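Local coordinates for protein cytokinin riboside 5'-monophosphate phosphoribohydrolase (Corynebacterium glutamicum, PDB 5ITS) that is a bacterial LOG-type enzyme of the SLOG clan, folded as a Rossmann-like alpha/beta protein around a seven-stranded parallel sheet, at residues G71-S76 and H97-R102; G118-L123 and G146-L151; P8-V13 and A184-T189; G67-V72 and K86-E91. All blocks are in the same frame, centred on the assembly; numbering follows the deposited sequence.

Contact 1 of 4, residues G71-S76 and H97-R102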
loop_
_atom_site.group_PDB
_atom_site.type_symbol
_atom_site.label_atom_id
_atom_site.label_comp_id
_atom_site.label_asym_id
_atom_site.label_seq_id
_atom_site.Cartn_x
_atom_site.Cartn_y
_atom_site.Cartn_z
ATOM N N GLY B 71 8.481 17.305 -8.103
ATOM C CA GLY B 71 8.510 15.888 -8.397
ATOM C C GLY B 71 9.648 15.269 -7.622
ATOM O O GLY B 71 10.647 15.922 -7.352
ATOM N N VAL B 72 9.476 14.004 -7.253
ATOM C CA VAL B 72 10.494 13.251 -6.562
ATOM C C VAL B 72 10.538 11.969 -7.311
ATOM O O VAL B 72 9.506 11.318 -7.501
ATOM C CB VAL B 72 10.091 12.924 -5.127
ATOM C CG1 VAL B 72 11.198 12.129 -4.447
ATOM C CG2 VAL B 72 9.741 14.195 -4.354
ATOM N N ILE B 73 11.735 11.609 -7.732
ATOM C CA ILE B 73 11.932 10.574 -8.703
ATOM C C ILE B 73 13.214 9.839 -8.339
ATOM O O ILE B 73 13.996 10.365 -7.582
ATOM C CB ILE B 73 11.987 11.223 -10.088
ATOM C CG1 ILE B 73 11.811 10.177 -11.154
ATOM C CG2 ILE B 73 13.301 11.955 -10.313
ATOM C CD1 ILE B 73 10.773 10.558 -12.180
ATOM N N THR B 74 13.418 8.621 -8.827
ATOM C CA THR B 74 14.602 7.847 -8.462
ATOM C C THR B 74 15.728 7.948 -9.496
ATOM O O THR B 74 15.495 8.403 -10.622
ATOM C CB THR B 74 14.287 6.360 -8.317
ATOM O OG1 THR B 74 13.929 5.835 -9.592
ATOM C CG2 THR B 74 13.159 6.155 -7.366
ATOM N N GLU B 75 16.925 7.496 -9.112
ATOM C CA GLU B 75 18.054 7.428 -10.047
ATOM C C GLU B 75 17.712 6.529 -11.212
ATOM O O GLU B 75 17.852 6.930 -12.357
ATOM C CB GLU B 75 19.345 6.967 -9.359
ATOM C CG GLU B 75 20.025 8.119 -8.615
ATOM C CD GLU B 75 20.943 7.670 -7.487
ATOM O OE1 GLU B 75 21.504 6.561 -7.605
ATOM O OE2 GLU B 75 21.104 8.418 -6.483
ATOM N N SER B 76 17.212 5.339 -10.906
ATOM C CA SER B 76 16.804 4.373 -11.927
ATOM C C SER B 76 15.900 5.034 -12.969
ATOM O O SER B 76 16.140 4.898 -14.158
ATOM C CB SER B 76 16.078 3.151 -11.312
ATOM O OG SER B 76 16.715 2.632 -10.137
ATOM N N HIS B 97 11.725 3.543 -1.816
ATOM C CA HIS B 97 11.438 3.871 -0.412
ATOM C C HIS B 97 11.649 5.338 -0.098
ATOM O O HIS B 97 10.735 6.000 0.405
ATOM C CB HIS B 97 12.278 3.019 0.558
ATOM C CG HIS B 97 11.762 1.644 0.729
ATOM N ND1 HIS B 97 10.426 1.340 0.614
ATOM C CD2 HIS B 97 12.389 0.481 1.023
ATOM C CE1 HIS B 97 10.246 0.053 0.848
ATOM N NE2 HIS B 97 11.421 -0.496 1.079
ATOM N N ILE B 98 12.846 5.845 -0.371
ATOM C CA ILE B 98 13.164 7.232 -0.051
ATOM C C ILE B 98 12.213 8.122 -0.822
ATOM O O ILE B 98 11.743 9.120 -0.289
ATOM C CB ILE B 98 14.634 7.653 -0.351
ATOM C CG1 ILE B 98 15.624 6.815 0.480
ATOM C CG2 ILE B 98 14.825 9.109 0.031
ATOM C CD1 ILE B 98 17.040 6.747 -0.065
ATOM N N ARG B 99 11.907 7.744 -2.059
ATOM C CA ARG B 99 10.962 8.506 -2.872
ATOM C C ARG B 99 9.633 8.676 -2.173
ATOM O O ARG B 99 9.138 9.772 -2.073
ATOM C CB ARG B 99 10.713 7.814 -4.184
ATOM C CG ARG B 99 9.971 8.685 -5.167
ATOM C CD ARG B 99 9.192 7.843 -6.133
ATOM N NE ARG B 99 8.912 8.478 -7.420
ATOM C CZ ARG B 99 8.151 7.886 -8.331
ATOM N NH1 ARG B 99 7.639 6.700 -8.073
ATOM N NH2 ARG B 99 7.910 8.447 -9.498
ATOM N N LYS B 100 9.063 7.581 -1.691
ATOM C CA LYS B 100 7.805 7.644 -0.943
ATOM C C LYS B 100 7.934 8.396 0.365
ATOM O O LYS B 100 6.993 9.102 0.771
ATOM C CB LYS B 100 7.234 6.226 -0.656
ATOM C CG LYS B 100 6.670 5.483 -1.872
ATOM C CD LYS B 100 5.953 4.199 -1.527
ATOM C CE LYS B 100 6.944 3.145 -1.097
ATOM N NZ LYS B 100 6.239 1.859 -0.800
ATOM N N ARG B 101 9.076 8.232 1.045
ATOM C CA ARG B 101 9.269 8.918 2.338
ATOM C C ARG B 101 9.278 10.391 2.089
ATOM O O ARG B 101 8.651 11.135 2.828
ATOM C CB ARG B 101 10.548 8.499 3.105
ATOM C CG ARG B 101 10.741 9.320 4.403
ATOM C CD ARG B 101 11.910 8.977 5.322
ATOM N NE ARG B 101 13.149 8.738 4.592
ATOM C CZ ARG B 101 13.998 9.663 4.181
ATOM N NH1 ARG B 101 13.786 10.940 4.436
ATOM N NH2 ARG B 101 15.092 9.300 3.517
ATOM N N ARG B 102 9.954 10.812 1.026
ATOM C CA ARG B 102 10.104 12.236 0.725
ATOM C C ARG B 102 8.821 12.841 0.201
ATOM O O ARG B 102 8.494 13.956 0.535
ATOM C CB ARG B 102 11.240 12.446 -0.252
ATOM C CG ARG B 102 12.628 12.116 0.322
ATOM C CD ARG B 102 13.228 13.216 1.220
ATOM N NE ARG B 102 13.185 14.512 0.549
ATOM C CZ ARG B 102 12.604 15.606 1.023
ATOM N NH1 ARG B 102 12.583 16.700 0.282
ATOM N NH2 ARG B 102 12.033 15.623 2.219
#
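R99 reaches from helix 96-106 to the backbone carbonyl of V72 and so ties a covering helix to strand 69-74 in the parallel sheet of this Rossmann-like alpha/beta fold. The short helix and strand segments run almost antiparallel (168°), their axes 7.9 Å apart.

A single polar bond joins the two segments: R99 NE donates to V72 O at 2.9 Å. The oxygen lies at the edge of the guanidinium, near its plane, while the nitrogen approaches tilted from the plane of the carbonyl. Because R99 NH2 also bonds G48 O in the glycine-rich loop after strand 44-47, two N-H groups of one side chain grip two backbone carbonyls and limit rotation of the guanidinium. An arginine suits this place: its CG stands anti to the backbone N (chi1 -168°), and the extended chain carries NE past the apolar layer to the strand.

The apolar part lies along that same chain. V72, beta-branched as befits a strand and turned toward the helix, slides past R99 in the opposite direction, with V72 CG1 3.7 Å from R99 CG. M103 and L106 of the same helix also pack on V72. R102 touches V72 through CB, while its guanidinium forms salt bridges with E91 and E105. T74 divides its roles: OG1 N-caps helix 75-79 through L77 N, while T74 CG2 rests 4.3 Å from R99 CB.

Contact 2 of 4, residues G118-L123 and G146-L151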
loop_
_atom_site.group_PDB
_atom_site.type_symbol
_atom_site.label_atom_id
_atom_site.label_comp_id
_atom_site.label_asym_id
_atom_site.label_seq_id
_atom_site.Cartn_x
_atom_site.Cartn_y
_atom_site.Cartn_z
ATOM N N GLY B 118 0.757 0.779 -8.338
ATOM C CA GLY B 118 1.641 1.749 -7.714
ATOM C C GLY B 118 0.864 2.778 -6.913
ATOM O O GLY B 118 1.284 3.199 -5.836
ATOM N N THR B 119 -0.303 3.147 -7.407
ATOM C CA THR B 119 -1.089 4.169 -6.731
ATOM C C THR B 119 -1.580 3.578 -5.419
ATOM O O THR B 119 -1.444 4.197 -4.390
ATOM C CB THR B 119 -2.223 4.646 -7.633
ATOM O OG1 THR B 119 -1.670 5.348 -8.755
ATOM C CG2 THR B 119 -3.107 5.588 -6.909
ATOM N N LEU B 120 -2.091 2.357 -5.464
ATOM C CA LEU B 120 -2.425 1.562 -4.273
ATOM C C LEU B 120 -1.252 1.356 -3.340
ATOM O O LEU B 120 -1.421 1.501 -2.182
ATOM C CB LEU B 120 -2.998 0.204 -4.666
ATOM C CG LEU B 120 -4.362 0.190 -5.422
ATOM C CD1 LEU B 120 -4.738 -1.212 -5.809
ATOM C CD2 LEU B 120 -5.509 0.785 -4.594
ATOM N N GLU B 121 -0.057 1.038 -3.823
ATOM C CA GLU B 121 1.127 0.954 -2.953
ATOM C C GLU B 121 1.276 2.194 -2.060
ATOM O O GLU B 121 1.642 2.109 -0.904
ATOM C CB GLU B 121 2.383 0.850 -3.831
ATOM C CG GLU B 121 3.716 1.076 -3.145
ATOM C CD GLU B 121 4.890 0.972 -4.109
ATOM O OE1 GLU B 121 6.078 0.987 -3.657
ATOM O OE2 GLU B 121 4.622 0.863 -5.332
ATOM N N GLU B 122 1.057 3.354 -2.652
ATOM C CA GLU B 122 1.332 4.646 -2.028
ATOM C C GLU B 122 0.212 5.039 -1.075
ATOM O O GLU B 122 0.467 5.442 0.069
ATOM C CB GLU B 122 1.515 5.705 -3.118
ATOM C CG GLU B 122 2.836 5.529 -3.855
ATOM C CD GLU B 122 2.922 6.207 -5.238
ATOM O OE1 GLU B 122 1.879 6.667 -5.828
ATOM O OE2 GLU B 122 4.092 6.267 -5.748
ATOM N N LEU B 123 -1.010 4.898 -1.563
ATOM C CA LEU B 123 -2.201 5.170 -0.771
ATOM C C LEU B 123 -2.228 4.382 0.527
ATOM O O LEU B 123 -2.332 4.915 1.587
ATOM C CB LEU B 123 -3.416 4.785 -1.584
ATOM C CG LEU B 123 -4.734 4.848 -0.827
ATOM C CD1 LEU B 123 -4.939 6.219 -0.231
ATOM C CD2 LEU B 123 -5.905 4.538 -1.765
ATOM N N GLY B 146 -16.787 7.328 -9.744
ATOM C CA GLY B 146 -16.942 6.155 -8.867
ATOM C C GLY B 146 -15.792 5.170 -8.958
ATOM O O GLY B 146 -15.924 4.022 -8.584
ATOM N N PHE B 147 -14.643 5.622 -9.408
ATOM C CA PHE B 147 -13.512 4.719 -9.687
ATOM C C PHE B 147 -13.108 3.920 -8.453
ATOM O O PHE B 147 -12.801 2.738 -8.538
ATOM C CB PHE B 147 -12.326 5.569 -10.106
ATOM C CG PHE B 147 -11.118 4.784 -10.471
ATOM C CD1 PHE B 147 -10.922 4.369 -11.779
ATOM C CD2 PHE B 147 -10.182 4.478 -9.531
ATOM C CE1 PHE B 147 -9.789 3.676 -12.147
ATOM C CE2 PHE B 147 -9.048 3.765 -9.873
ATOM C CZ PHE B 147 -8.842 3.364 -11.186
ATOM N N TRP B 148 -13.109 4.600 -7.307
ATOM C CA TRP B 148 -12.723 3.996 -6.051
ATOM C C TRP B 148 -13.820 3.209 -5.335
ATOM O O TRP B 148 -13.564 2.663 -4.246
ATOM C CB TRP B 148 -12.141 5.040 -5.085
ATOM C CG TRP B 148 -10.926 5.658 -5.540
ATOM C CD1 TRP B 148 -10.744 6.947 -5.766
ATOM C CD2 TRP B 148 -9.692 5.015 -5.816
ATOM N NE1 TRP B 148 -9.463 7.183 -6.191
ATOM C CE2 TRP B 148 -8.799 5.991 -6.227
ATOM C CE3 TRP B 148 -9.253 3.695 -5.760
ATOM C CZ2 TRP B 148 -7.505 5.704 -6.590
ATOM C CZ3 TRP B 148 -7.956 3.415 -6.114
ATOM C CH2 TRP B 148 -7.109 4.404 -6.532
ATOM N N GLN B 149 -15.004 3.088 -5.934
ATOM C CA GLN B 149 -16.101 2.339 -5.239
ATOM C C GLN B 149 -15.764 0.856 -4.939
ATOM O O GLN B 149 -16.060 0.376 -3.850
ATOM C CB GLN B 149 -17.451 2.465 -5.953
ATOM C CG GLN B 149 -17.996 3.886 -5.891
ATOM C CD GLN B 149 -18.311 4.338 -4.472
ATOM O OE1 GLN B 149 -17.868 5.401 -4.008
ATOM N NE2 GLN B 149 -19.090 3.532 -3.771
ATOM N N PRO B 150 -15.115 0.146 -5.876
ATOM C CA PRO B 150 -14.740 -1.198 -5.545
ATOM C C PRO B 150 -13.758 -1.319 -4.369
ATOM O O PRO B 150 -13.902 -2.230 -3.536
ATOM C CB PRO B 150 -14.127 -1.698 -6.855
ATOM C CG PRO B 150 -14.913 -1.002 -7.883
ATOM C CD PRO B 150 -14.986 0.384 -7.322
ATOM N N LEU B 151 -12.811 -0.406 -4.288
ATOM C CA LEU B 151 -11.895 -0.333 -3.151
ATOM C C LEU B 151 -12.689 -0.135 -1.856
ATOM O O LEU B 151 -12.432 -0.792 -0.858
ATOM C CB LEU B 151 -10.923 0.815 -3.354
ATOM C CG LEU B 151 -9.759 0.949 -2.400
ATOM C CD1 LEU B 151 -8.609 1.630 -3.095
ATOM C CD2 LEU B 151 -10.114 1.813 -1.223
#
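L120 CD2 is the methyl on which this contact turns, lying 3.5 Å from L151 CD1 and 3.9 Å from W148 CZ3. L120 slides past both partners in the opposite direction. Beside it T119 brings its methyl to the indole rather than its hydroxyl: with OG1 beside the backbone N (chi1 -67°), CG2 stands anti to that nitrogen and meets W148 CH2 at 4.2 Å, at the edge of the ring and near its plane. L123 closes the other end, its CD2 meeting L151 CD1 tip to tip at 4.2 Å. Branched aliphatic chains and the broad six-membered end of a tryptophan suit such a buried, wholly apolar meeting.

The elements brought together are successive helices of the alpha/beta fold: helix 117-131 leads into strand 139-142, and helix 149-160 follows that strand. L123, W148 and L151 all rest on L141 of this strand.

W148 is positioned from several directions. Its NE1 bonds A112 O, which satisfies the one polar atom of the buried indole, and its backbone N bonds D143 OD1. Over one face of the indole F147 places CD2 3.7 Å above the ring centre. The type I turn from G146 to Q149 sets up these aromatics; G146 enters it with a positive phi (68°) that glycine adopts readily. Farther out, F124 and M154 of the second subunit pack on L120 and L151, and F163 of that subunit meets the ring of F147.

Contact 3 of 4, residues P8-V13 and A184-T189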
loop_
_atom_site.group_PDB
_atom_site.type_symbol
_atom_site.label_atom_id
_atom_site.label_comp_id
_atom_site.label_asym_id
_atom_site.label_seq_id
_atom_site.Cartn_x
_atom_site.Cartn_y
_atom_site.Cartn_z
ATOM N N PRO B 8 -2.834 22.377 10.701
ATOM C CA PRO B 8 -1.935 23.063 9.795
ATOM C C PRO B 8 -2.664 23.347 8.474
ATOM O O PRO B 8 -3.647 22.652 8.080
ATOM C CB PRO B 8 -0.775 22.065 9.578
ATOM C CG PRO B 8 -0.992 20.941 10.544
ATOM C CD PRO B 8 -2.470 20.971 10.912
ATOM N N THR B 9 -2.242 24.394 7.804
ATOM C CA THR B 9 -2.989 24.793 6.651
ATOM C C THR B 9 -2.269 24.119 5.489
ATOM O O THR B 9 -1.028 24.006 5.526
ATOM C CB THR B 9 -3.059 26.326 6.566
ATOM O OG1 THR B 9 -1.744 26.844 6.368
ATOM C CG2 THR B 9 -3.649 26.933 7.861
ATOM N N LEU B 10 -3.033 23.639 4.501
ATOM C CA LEU B 10 -2.443 22.910 3.379
ATOM C C LEU B 10 -1.724 23.820 2.415
ATOM O O LEU B 10 -2.333 24.596 1.735
ATOM C CB LEU B 10 -3.489 22.142 2.586
ATOM C CG LEU B 10 -4.436 21.260 3.382
ATOM C CD1 LEU B 10 -5.458 20.636 2.462
ATOM C CD2 LEU B 10 -3.676 20.212 4.165
ATOM N N GLN B 11 -0.418 23.688 2.329
ATOM C CA GLN B 11 0.392 24.403 1.332
ATOM C C GLN B 11 0.711 23.546 0.107
ATOM O O GLN B 11 0.892 24.071 -0.995
ATOM C CB GLN B 11 1.732 24.779 1.944
ATOM C CG GLN B 11 1.652 25.562 3.236
ATOM C CD GLN B 11 2.161 26.939 2.999
ATOM O OE1 GLN B 11 3.277 27.268 3.407
ATOM N NE2 GLN B 11 1.393 27.731 2.248
ATOM N N ARG B 12 0.879 22.246 0.331
ATOM C CA ARG B 12 1.122 21.307 -0.727
ATOM C C ARG B 12 0.231 20.094 -0.583
ATOM O O ARG B 12 -0.178 19.726 0.548
ATOM C CB ARG B 12 2.593 20.915 -0.738
ATOM C CG ARG B 12 3.457 22.149 -0.865
ATOM C CD ARG B 12 4.868 21.921 -1.351
ATOM N NE ARG B 12 5.820 22.002 -0.256
ATOM C CZ ARG B 12 7.054 22.506 -0.345
ATOM N NH1 ARG B 12 7.527 23.004 -1.489
ATOM N NH2 ARG B 12 7.832 22.510 0.726
ATOM N N VAL B 13 -0.126 19.475 -1.709
ATOM C CA VAL B 13 -0.732 18.155 -1.613
ATOM C C VAL B 13 0.006 17.185 -2.440
ATOM O O VAL B 13 0.373 17.486 -3.576
ATOM C CB VAL B 13 -2.212 18.095 -1.942
ATOM C CG1 VAL B 13 -2.969 18.803 -0.860
ATOM C CG2 VAL B 13 -2.522 18.685 -3.307
ATOM N N ALA B 184 -12.747 19.329 2.475
ATOM C CA ALA B 184 -12.664 18.353 3.542
ATOM C C ALA B 184 -11.225 18.152 3.967
ATOM O O ALA B 184 -10.972 17.896 5.144
ATOM C CB ALA B 184 -13.287 17.038 3.139
ATOM N N MET B 185 -10.275 18.277 3.053
ATOM C CA MET B 185 -8.899 18.114 3.486
ATOM C C MET B 185 -8.449 19.228 4.360
ATOM O O MET B 185 -7.620 18.996 5.235
ATOM C CB MET B 185 -7.903 17.965 2.332
ATOM C CG MET B 185 -7.973 16.583 1.784
ATOM S SD MET B 185 -7.164 16.444 0.234
ATOM C CE MET B 185 -5.466 16.274 0.755
ATOM N N GLN B 186 -8.968 20.431 4.129
ATOM C CA GLN B 186 -8.481 21.575 4.884
ATOM C C GLN B 186 -9.070 21.586 6.274
ATOM O O GLN B 186 -8.392 21.916 7.239
ATOM C CB GLN B 186 -8.732 22.908 4.187
ATOM C CG GLN B 186 -8.100 24.097 4.946
ATOM C CD GLN B 186 -6.668 23.852 5.510
ATOM O OE1 GLN B 186 -5.661 24.228 4.889
ATOM N NE2 GLN B 186 -6.582 23.226 6.696
ATOM N N THR B 187 -10.319 21.188 6.384
ATOM C CA THR B 187 -10.951 21.161 7.677
ATOM C C THR B 187 -10.754 19.835 8.406
ATOM O O THR B 187 -11.321 19.634 9.464
ATOM C CB THR B 187 -12.443 21.410 7.526
ATOM O OG1 THR B 187 -12.990 20.322 6.812
ATOM C CG2 THR B 187 -12.697 22.678 6.746
ATOM N N TRP B 188 -9.973 18.917 7.860
ATOM C CA TRP B 188 -9.838 17.597 8.494
ATOM C C TRP B 188 -8.966 17.675 9.744
ATOM O O TRP B 188 -7.923 18.341 9.738
ATOM C CB TRP B 188 -9.192 16.623 7.528
ATOM C CG TRP B 188 -9.202 15.195 7.962
ATOM C CD1 TRP B 188 -10.227 14.286 7.798
ATOM C CD2 TRP B 188 -8.140 14.495 8.581
ATOM N NE1 TRP B 188 -9.853 13.079 8.281
ATOM C CE2 TRP B 188 -8.575 13.167 8.767
ATOM C CE3 TRP B 188 -6.856 14.855 8.991
ATOM C CZ2 TRP B 188 -7.786 12.201 9.346
ATOM C CZ3 TRP B 188 -6.077 13.917 9.573
ATOM C CH2 TRP B 188 -6.542 12.589 9.749
ATOM N N THR B 189 -9.404 16.997 10.802
ATOM C CA THR B 189 -8.570 16.738 11.985
ATOM C C THR B 189 -8.583 15.246 12.264
ATOM O O THR B 189 -9.574 14.562 11.982
ATOM C CB THR B 189 -9.069 17.471 13.237
ATOM O OG1 THR B 189 -10.503 17.406 13.284
ATOM C CG2 THR B 189 -8.640 18.932 13.186
#
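Q186 holds the chain on both sides of T9 with its terminal amide. L10 N donates to Q186 OE1 at 2.7 Å along a fairly straight bond (167°), and Q186 NE2 in turn donates to P8 O over a longer 3.3 Å. That second bond is almost perfectly linear, and P8 O lies in the plane of the amide. An amide suits the task because it offers an acceptor and a donor side by side, matching the N-H and C=O that an extended backbone presents around one residue; using both fixes the rotation of the group. Q186 reaches the chain with CG anti to its backbone N and a bend at chi2 (42°) that swings the amide across. T9 lies between the two bonds, its CA 3.3 Å from Q186 OE1.

Packing begins where the polar grip ends. L10 CG still touches Q186 OE1, but L10 CD1 turns to M185 CB at 3.6 Å, the two side chains crossing at about a right angle. M185, flexible and bent at chi3, then carries its terminal CE to V13 CG1, 3.9 Å away.

The contact thus brings the N-terminal and C-terminal parts of the chain together, fastening the last turn of helix 178-186 to the loop that leads into strand 12-16. D108 OD2 accepts from the backbone nitrogens of Q11 and R12, while M185 and V13 both pack on I111 of strand 110-112, and M185 also touches I173 of strand 173-175.

Contact 4 of 4, residues G67-V72 and K86-E91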
loop_
_atom_site.group_PDB
_atom_site.type_symbol
_atom_site.label_atom_id
_atom_site.label_comp_id
_atom_site.label_asym_id
_atom_site.label_seq_id
_atom_site.Cartn_x
_atom_site.Cartn_y
_atom_site.Cartn_z
ATOM N N GLY B 67 0.452 27.492 -10.572
ATOM C CA GLY B 67 1.017 26.865 -9.361
ATOM C C GLY B 67 2.430 26.311 -9.570
ATOM O O GLY B 67 3.010 26.473 -10.617
ATOM N N GLU B 68 2.962 25.665 -8.543
ATOM C CA GLU B 68 4.292 25.027 -8.571
ATOM C C GLU B 68 4.131 23.509 -8.419
ATOM O O GLU B 68 3.066 23.022 -7.999
ATOM C CB GLU B 68 5.177 25.566 -7.447
ATOM C CG GLU B 68 4.897 27.027 -7.093
ATOM C CD GLU B 68 5.888 27.615 -6.077
ATOM O OE1 GLU B 68 5.435 28.150 -5.017
ATOM O OE2 GLU B 68 7.119 27.550 -6.349
ATOM N N ALA B 69 5.174 22.764 -8.770
ATOM C CA ALA B 69 5.076 21.331 -8.842
ATOM C C ALA B 69 6.441 20.755 -8.566
ATOM O O ALA B 69 7.385 21.090 -9.270
ATOM C CB ALA B 69 4.598 20.918 -10.230
ATOM N N PHE B 70 6.517 19.900 -7.529
ATOM C CA PHE B 70 7.751 19.297 -7.002
ATOM C C PHE B 70 7.657 17.809 -7.221
ATOM O O PHE B 70 6.848 17.132 -6.615
ATOM C CB PHE B 70 7.940 19.591 -5.488
ATOM C CG PHE B 70 7.817 21.039 -5.150
ATOM C CD1 PHE B 70 6.549 21.628 -4.908
ATOM C CD2 PHE B 70 8.953 21.865 -5.135
ATOM C CE1 PHE B 70 6.437 22.996 -4.638
ATOM C CE2 PHE B 70 8.840 23.232 -4.870
ATOM C CZ PHE B 70 7.582 23.792 -4.628
ATOM N N GLY B 71 8.481 17.305 -8.103
ATOM C CA GLY B 71 8.510 15.888 -8.397
ATOM C C GLY B 71 9.648 15.269 -7.622
ATOM O O GLY B 71 10.647 15.922 -7.352
ATOM N N VAL B 72 9.476 14.004 -7.253
ATOM C CA VAL B 72 10.494 13.251 -6.562
ATOM C C VAL B 72 10.538 11.969 -7.311
ATOM O O VAL B 72 9.506 11.318 -7.501
ATOM C CB VAL B 72 10.091 12.924 -5.127
ATOM C CG1 VAL B 72 11.198 12.129 -4.447
ATOM C CG2 VAL B 72 9.741 14.195 -4.354
ATOM N N LYS B 86 10.392 20.399 -16.822
ATOM C CA LYS B 86 10.077 21.757 -16.593
ATOM C C LYS B 86 9.373 21.940 -15.271
ATOM O O LYS B 86 8.485 22.787 -15.142
ATOM C CB LYS B 86 9.275 22.268 -17.788
ATOM C CG LYS B 86 10.038 22.159 -19.145
ATOM C CD LYS B 86 9.254 22.757 -20.337
ATOM C CE LYS B 86 8.250 23.866 -19.899
ATOM N NZ LYS B 86 7.560 24.699 -20.946
ATOM N N LEU B 87 9.785 21.184 -14.260
ATOM C CA LEU B 87 9.147 21.302 -12.945
ATOM C C LEU B 87 9.735 22.428 -12.124
ATOM O O LEU B 87 10.903 22.812 -12.307
ATOM C CB LEU B 87 9.303 20.026 -12.142
ATOM C CG LEU B 87 8.557 18.820 -12.688
ATOM C CD1 LEU B 87 9.017 17.582 -11.930
ATOM C CD2 LEU B 87 7.046 19.011 -12.624
ATOM N N THR B 88 8.942 22.924 -11.178
ATOM C CA THR B 88 9.470 23.848 -10.202
ATOM C C THR B 88 10.693 23.352 -9.469
ATOM O O THR B 88 11.632 24.109 -9.290
ATOM C CB THR B 88 8.445 24.186 -9.159
ATOM O OG1 THR B 88 7.236 24.489 -9.832
ATOM C CG2 THR B 88 8.924 25.399 -8.376
ATOM N N GLU B 89 10.655 22.110 -8.992
ATOM C CA GLU B 89 11.851 21.426 -8.464
ATOM C C GLU B 89 11.748 19.939 -8.740
ATOM O O GLU B 89 10.670 19.438 -8.872
ATOM C CB GLU B 89 11.994 21.663 -6.969
ATOM C CG GLU B 89 12.891 22.845 -6.588
ATOM C CD GLU B 89 14.319 22.741 -7.165
ATOM O OE1 GLU B 89 14.943 23.814 -7.403
ATOM O OE2 GLU B 89 14.817 21.594 -7.392
ATOM N N LEU B 90 12.867 19.246 -8.856
ATOM C CA LEU B 90 12.872 17.817 -9.118
ATOM C C LEU B 90 13.951 17.114 -8.309
ATOM O O LEU B 90 15.120 17.146 -8.648
ATOM C CB LEU B 90 13.117 17.542 -10.598
ATOM C CG LEU B 90 13.246 16.064 -11.004
ATOM C CD1 LEU B 90 11.959 15.291 -10.694
ATOM C CD2 LEU B 90 13.621 15.924 -12.477
ATOM N N GLU B 91 13.549 16.434 -7.257
ATOM C CA GLU B 91 14.494 15.807 -6.382
ATOM C C GLU B 91 14.756 14.405 -6.882
ATOM O O GLU B 91 13.820 13.649 -7.106
ATOM C CB GLU B 91 13.934 15.781 -4.973
ATOM C CG GLU B 91 14.997 15.450 -3.946
ATOM C CD GLU B 91 14.480 15.546 -2.520
ATOM O OE1 GLU B 91 14.948 14.725 -1.697
ATOM O OE2 GLU B 91 13.613 16.412 -2.218
#
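G71 is the tightly packed centre of this contact, pressed from one face of the sheet by L87 and L90. L87 CD1 lies 3.9 Å from G71 N, and L90 CD1 comes within 3.6 Å of G71 O. Glycine fits because a beta carbon on that face would come too close to L87 CD1, at about 2.8 Å. On the edge facing strand 89-93 both its polar atoms are used: G71 N donates to E89 O at 3.2 Å, and E91 N donates to G71 O at 2.9 Å. Nearby, L87 CD2 adds an apolar touch on A69 CB.

G71 bonding to the residues before and after its partner L90 is the pattern of a parallel beta ladder. It joins the strands of the beta-alpha-beta unit formed by strand 69-74, helix 75-79 and strand 89-93, the last being an outermost strand of the sheet within the chain.

Toward the start of the strands the ladder slackens: E89 N to A69 O is a weak bond of 3.4 Å. A side chain takes over here, as T88 OG1, anti to its carbonyl carbon (chi1 -47°), accepts from A69 N at 2.9 Å. On the opposite face V72 is buried under helix 96-106, but F70, E89 and E91 lie toward the more open margin. F70 crosses E89 obliquely, with F70 CD2 3.6 Å from E89 CB, and its ring also makes a cation-pi contact with R12. Longer acidic chains suit this margin: E89 is exposed and bends away, whereas the E91 carboxylate has R102 as its partner.

In the fold
Contacts 1 and 2 are buried, whereas contacts 3 and 4 are partly open. Contacts 1 and 4 share G71 and V72 of strand 69-74: contact 4 sets that strand in the sheet by backbone bonding, and contact 1 covers it with a helix through an arginine. The salt bridge between R102 and E91 ties the two together. Contact 2, across the chain's centre from contacts 3 and 4, is purely apolar between its segments and, like contact 1, touches the second subunit; K100 and E121 link these two. Contact 3 encloses the others along the chain and relies on a glutamine amide near the surface, with R12 reaching F70 of contact 4.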